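Local coordinates for protein glycine betaine/carnitine/choline ABC transporter (Staphylococcus aureus subsp. aureus Mu50, PDB 3O66) that probably binds glycine betaine, carnitine or choline as the substrate-binding component of an ABC importer for these quaternary ammonium compounds, at residues A[131-134]-A[135-138]; A[176-179]-A[180-183]. All coordinates share one frame; numbering follows the deposited sequence.

Contact 1 (A[131-134]-A[135-138])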
ATOM      1  N   GLU A 131       9.567   0.485 -19.570  1.00 31.20           N
ATOM      2  CA  GLU A 131       8.944   1.465 -18.677  1.00 31.62           C
ATOM      3  C   GLU A 131       7.529   1.044 -18.288  1.00 30.04           C
ATOM      4  O   GLU A 131       7.080   1.255 -17.160  1.00 28.33           O
ATOM      5  CB  GLU A 131       8.926   2.852 -19.342  1.00 34.26           C
ATOM      6  CG  GLU A 131      10.286   3.533 -19.317  1.00 39.15           C
ATOM      7  CD  GLU A 131      10.706   3.974 -17.907  1.00 43.79           C
ATOM      8  OE1 GLU A 131       9.831   4.121 -17.016  1.00 45.48           O
ATOM      9  OE2 GLU A 131      11.923   4.191 -17.690  1.00 47.14           O
ATOM     10  N   THR A 132       6.843   0.431 -19.238  1.00 30.61           N
ATOM     11  CA  THR A 132       5.444   0.038 -19.064  1.00 29.56           C
ATOM     12  C   THR A 132       5.300  -1.459 -19.238  1.00 28.65           C
ATOM     13  O   THR A 132       6.198  -2.144 -19.750  1.00 28.61           O
ATOM     14  CB  THR A 132       4.503   0.734 -20.095  1.00 31.19           C
ATOM     15  OG1 THR A 132       4.711   0.167 -21.400  1.00 29.47           O
ATOM     16  CG2 THR A 132       4.707   2.278 -20.110  1.00 31.81           C
ATOM     17  N   VAL A 133       4.165  -1.982 -18.802  1.00 28.23           N
ATOM     18  CA  VAL A 133       3.886  -3.405 -18.961  1.00 27.15           C
ATOM     19  C   VAL A 133       3.797  -3.742 -20.454  1.00 28.49           C
ATOM     20  O   VAL A 133       4.318  -4.778 -20.900  1.00 26.93           O
ATOM     21  CB  VAL A 133       2.602  -3.796 -18.213  1.00 27.26           C
ATOM     22  CG1 VAL A 133       2.219  -5.220 -18.536  1.00 26.91           C
ATOM     23  CG2 VAL A 133       2.803  -3.611 -16.686  1.00 26.18           C
ATOM     24  N   SER A 134       3.180  -2.850 -21.232  1.00 28.85           N
ATOM     25  CA  SER A 134       3.165  -3.053 -22.697  1.00 31.63           C
ATOM     26  C   SER A 134       4.584  -3.181 -23.323  1.00 31.06           C
ATOM     27  O   SER A 134       4.756  -3.881 -24.301  1.00 32.29           O
ATOM     28  CB  SER A 134       2.331  -1.970 -23.398  1.00 33.69           C
ATOM     29  OG  SER A 134       0.944  -2.099 -23.064  1.00 35.04           O
ATOM     30  N   ASP A 135       5.598  -2.520 -22.759  1.00 30.54           N
ATOM     31  CA  ASP A 135       6.974  -2.643 -23.285  1.00 30.30           C
ATOM     32  C   ASP A 135       7.477  -4.097 -23.296  1.00 29.97           C
ATOM     33  O   ASP A 135       8.393  -4.453 -24.050  1.00 30.62           O
ATOM     34  CB  ASP A 135       7.932  -1.745 -22.514  1.00 30.29           C
ATOM     35  CG  ASP A 135       7.690  -0.276 -22.766  1.00 31.97           C
ATOM     36  OD1 ASP A 135       7.175   0.088 -23.844  1.00 34.17           O
ATOM     37  OD2 ASP A 135       8.025   0.537 -21.881  1.00 32.06           O
ATOM     38  N   LEU A 136       6.863  -4.955 -22.490  1.00 28.32           N
ATOM     39  CA  LEU A 136       7.211  -6.376 -22.490  1.00 28.29           C
ATOM     40  C   LEU A 136       6.755  -7.137 -23.744  1.00 30.30           C
ATOM     41  O   LEU A 136       7.298  -8.214 -24.032  1.00 31.14           O
ATOM     42  CB  LEU A 136       6.616  -7.071 -21.265  1.00 27.05           C
ATOM     43  CG  LEU A 136       7.126  -6.628 -19.898  1.00 25.31           C
ATOM     44  CD1 LEU A 136       6.228  -7.184 -18.795  1.00 25.20           C
ATOM     45  CD2 LEU A 136       8.571  -7.065 -19.688  1.00 25.96           C
ATOM     46  N   ALA A 137       5.768  -6.597 -24.470  1.00 31.74           N
ATOM     47  CA  ALA A 137       5.092  -7.338 -25.551  1.00 33.61           C
ATOM     48  C   ALA A 137       6.036  -8.063 -26.515  1.00 35.13           C
ATOM     49  O   ALA A 137       5.832  -9.247 -26.790  1.00 35.42           O
ATOM     50  CB  ALA A 137       4.140  -6.452 -26.327  1.00 35.87           C
ATOM     51  N   LYS A 138       7.053  -7.361 -27.028  1.00 35.71           N
ATOM     52  CA  LYS A 138       7.941  -7.939 -28.075  1.00 38.09           C
ATOM     53  C   LYS A 138       8.792  -9.092 -27.543  1.00 36.77           C
ATOM     54  O   LYS A 138       9.291  -9.918 -28.316  1.00 37.69           O
ATOM     55  CB  LYS A 138       8.927  -6.901 -28.608  1.00 38.82           C
ATOM     56  CG  LYS A 138       8.428  -5.932 -29.643  1.00 43.71           C
ATOM     57  CD  LYS A 138       9.613  -5.049 -30.078  1.00 46.62           C
ATOM     58  CE  LYS A 138       9.154  -3.757 -30.711  1.00 48.89           C
ATOM     59  NZ  LYS A 138       8.713  -4.018 -32.093  1.00 52.30           N
TER
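Asp135 folds its carboxylate back over the chain just before it, and OD2 accepts two backbone N-H groups at once. Glu131 N donates at 2.8 Å to the anti lone pair of Asp135 OD2, whereas Thr132 N, 2.9 Å from Asp135 OD2, comes from above the carboxylate plane, 48° out of it. Gripped from these two directions, the carboxylate is limited in its rotation. Thr132 answers with its hydroxyl: Thr132 OG1 accepts from Asp135 N at 3.1 Å, its side chain crossing that of Asp135 at about a right angle. Chi1 of 72° sets OG1 between the backbone N and carbonyl carbon of Thr132, turned to the start of the coming turn. Thr132 thus acts as N-cap, and with the returning Asp135 side chain completes a capping box at a short 3-10 turn, in the loop that leads from helix 122-128 to strand 144-148.

Backbone bonds carry the turn itself. A weak one runs from Asp135 N to Thr132 O; Leu136 N reaches Val133 O at 3.0 Å, and Ala137 N reaches Ser134 O at 2.9 Å.

Apolar contact is slight, Val133 CG1 standing 4.5 Å from Leu136 CD1, and Val133 packs instead on Phe162 and Tyr166 of helix 159-166. Of the outer polar ends, Glu131 OE1 forms a salt bridge with Lys208, and Ser134 OG bonds to Asp213.

Contact 2 (A[176-179]-A[180-183])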
HETATM    1  N   MSE A 176       4.191 -19.131  -7.519  1.00 30.83           N
HETATM    2  CA  MSE A 176       5.034 -19.347  -6.330  1.00 31.91           C
HETATM    3  C   MSE A 176       4.605 -18.432  -5.187  1.00 32.02           C
HETATM    4  O   MSE A 176       3.662 -17.683  -5.334  1.00 32.35           O
HETATM    5  CB  MSE A 176       6.513 -19.083  -6.666  1.00 30.74           C
HETATM    6  CG  MSE A 176       6.736 -17.668  -7.299  1.00 29.36           C
HETATM    7 SE   MSE A 176       8.490 -17.473  -8.069  0.75 29.00          SE
HETATM    8  CE  MSE A 176       9.528 -17.265  -6.454  1.00 30.38           C
ATOM      9  N   GLN A 177       5.303 -18.492  -4.056  1.00 33.42           N
ATOM     10  CA  GLN A 177       5.059 -17.562  -2.948  1.00 35.03           C
ATOM     11  C   GLN A 177       5.493 -16.157  -3.329  1.00 32.88           C
ATOM     12  O   GLN A 177       6.654 -15.936  -3.683  1.00 31.71           O
ATOM     13  CB  GLN A 177       5.867 -17.962  -1.717  1.00 37.05           C
ATOM     14  CG  GLN A 177       5.340 -19.119  -0.933  1.00 43.58           C
ATOM     15  CD  GLN A 177       5.791 -19.048   0.520  1.00 50.12           C
ATOM     16  OE1 GLN A 177       6.997 -19.112   0.819  1.00 52.62           O
ATOM     17  NE2 GLN A 177       4.824 -18.894   1.432  1.00 53.42           N
ATOM     18  N   ILE A 178       4.566 -15.210  -3.222  1.00 32.60           N
ATOM     19  CA  ILE A 178       4.807 -13.828  -3.613  1.00 31.28           C
ATOM     20  C   ILE A 178       6.042 -13.268  -2.877  1.00 30.23           C
ATOM     21  O   ILE A 178       6.858 -12.548  -3.464  1.00 29.53           O
ATOM     22  CB  ILE A 178       3.504 -12.971  -3.388  1.00 31.91           C
ATOM     23  CG1 ILE A 178       3.684 -11.525  -3.829  1.00 32.13           C
ATOM     24  CG2 ILE A 178       3.108 -12.984  -1.935  1.00 34.56           C
ATOM     25  CD1 ILE A 178       4.188 -11.366  -5.147  1.00 31.84           C
ATOM     26  N   GLY A 179       6.192 -13.647  -1.617  1.00 30.18           N
ATOM     27  CA  GLY A 179       7.325 -13.218  -0.777  1.00 31.39           C
ATOM     28  C   GLY A 179       8.697 -13.534  -1.363  1.00 30.36           C
ATOM     29  O   GLY A 179       9.670 -12.840  -1.067  1.00 31.11           O
ATOM     30  N   LEU A 180       8.755 -14.563  -2.205  1.00 29.61           N
ATOM     31  CA  LEU A 180       9.996 -15.046  -2.809  1.00 29.69           C
ATOM     32  C   LEU A 180      10.331 -14.532  -4.231  1.00 28.74           C
ATOM     33  O   LEU A 180      11.431 -14.813  -4.731  1.00 28.09           O
ATOM     34  CB  LEU A 180      10.032 -16.576  -2.788  1.00 30.90           C
ATOM     35  CG  LEU A 180       9.976 -17.242  -1.408  1.00 34.43           C
ATOM     36  CD1 LEU A 180      10.267 -18.753  -1.529  1.00 36.89           C
ATOM     37  CD2 LEU A 180      10.965 -16.573  -0.468  1.00 36.58           C
ATOM     38  N   VAL A 181       9.426 -13.775  -4.866  1.00 27.81           N
ATOM     39  CA  VAL A 181       9.644 -13.301  -6.243  1.00 27.02           C
ATOM     40  C   VAL A 181      10.771 -12.268  -6.354  1.00 26.47           C
ATOM     41  O   VAL A 181      11.454 -12.221  -7.388  1.00 26.85           O
ATOM     42  CB  VAL A 181       8.322 -12.780  -6.953  1.00 26.85           C
ATOM     43  CG1 VAL A 181       7.240 -13.850  -6.913  1.00 26.37           C
ATOM     44  CG2 VAL A 181       7.843 -11.430  -6.379  1.00 26.35           C
ATOM     45  N   TYR A 182      10.997 -11.481  -5.288  1.00 25.97           N
ATOM     46  CA  TYR A 182      12.025 -10.419  -5.305  1.00 25.80           C
ATOM     47  C   TYR A 182      13.417 -11.009  -5.387  1.00 26.91           C
ATOM     48  O   TYR A 182      14.212 -10.589  -6.236  1.00 27.46           O
ATOM     49  CB  TYR A 182      11.898  -9.457  -4.115  1.00 25.64           C
ATOM     50  CG  TYR A 182      10.459  -9.087  -3.904  1.00 24.97           C
ATOM     51  CD1 TYR A 182       9.826  -8.139  -4.736  1.00 22.23           C
ATOM     52  CD2 TYR A 182       9.707  -9.745  -2.923  1.00 22.54           C
ATOM     53  CE1 TYR A 182       8.486  -7.830  -4.570  1.00 22.00           C
ATOM     54  CE2 TYR A 182       8.364  -9.440  -2.736  1.00 22.36           C
ATOM     55  CZ  TYR A 182       7.754  -8.501  -3.551  1.00 20.58           C
ATOM     56  OH  TYR A 182       6.407  -8.275  -3.316  1.00 20.65           O
ATOM     57  N   ASP A 183      13.698 -11.993  -4.544  1.00 28.00           N
ATOM     58  CA  ASP A 183      14.992 -12.667  -4.585  1.00 28.90           C
ATOM     59  C   ASP A 183      15.163 -13.529  -5.845  1.00 28.17           C
ATOM     60  O   ASP A 183      16.261 -13.616  -6.393  1.00 28.37           O
ATOM     61  CB  ASP A 183      15.198 -13.479  -3.311  1.00 30.73           C
ATOM     62  CG  ASP A 183      15.365 -12.600  -2.090  1.00 34.08           C
ATOM     63  OD1 ASP A 183      16.160 -11.645  -2.141  1.00 36.17           O
ATOM     64  OD2 ASP A 183      14.691 -12.846  -1.076  1.00 38.11           O
TER
HETATM   65  O   HOH W   1      12.103 -12.380  -2.269  1.00 28.15           O
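A turn carries the chain from edge strand 172-176 into helix 181-186, part of the alternating strand and helix pattern of this periplasmic-binding-protein-like lobe. Two backbone bonds wind it: Leu180 N to Gln177 O at 2.9 Å and Val181 N to Ile178 O at 3.2 Å.

Val181 is wedged among the side chains. The side chain of the selenomethionine Met176 crosses that of Val181 obliquely, with Met176 CG 3.9 Å from Val181 CG1; its bend at chi3 (-75°) brings the methyl CE within 3.8 Å of Leu180 CB. From the other branch, Val181 CG2 touches Ile178 CD1 and also sits over the centre of one face of the Tyr182 ring, 3.9 Å above its plane. Gly179 O lies at the edge of that ring, near its plane, 3.6 Å from Tyr182 CD2. Tyr182 OH is hydrogen-bonded to the backbone N of Tyr196, at the end of strand 192-196.

One water bridges the first turn, donating to Gly179 O, accepting from Asp183 N at 2.8 Å and donating weakly to Asp183 OD2. Where a direct bond from Asp183 N to Gly179 O would continue the helix, the water stands in, so both backbone groups are satisfied through it.

How the contacts relate
Both contacts belong to the lobe built on the mixed sheet that includes strands 144-148, 172-176 and 192-196. Contact 1 closes before contact 2 opens along the chain; strand 144-148 and helix 159-166 lie between them, and strand 172-176 runs into contact 2. They do not touch: their centres are 21 Å apart and their nearest atoms about 13 Å. Helix 159-166 packs against contact 1, while contact 2 lies against strand 192-196. Contact 1 is the more peripheral, its centre about 23 Å from the chain centre against about 17 Å for contact 2. A bound acetate, probably from the crystallisation liquor, lies about 5 Å from the Tyr182 side chain of contact 2.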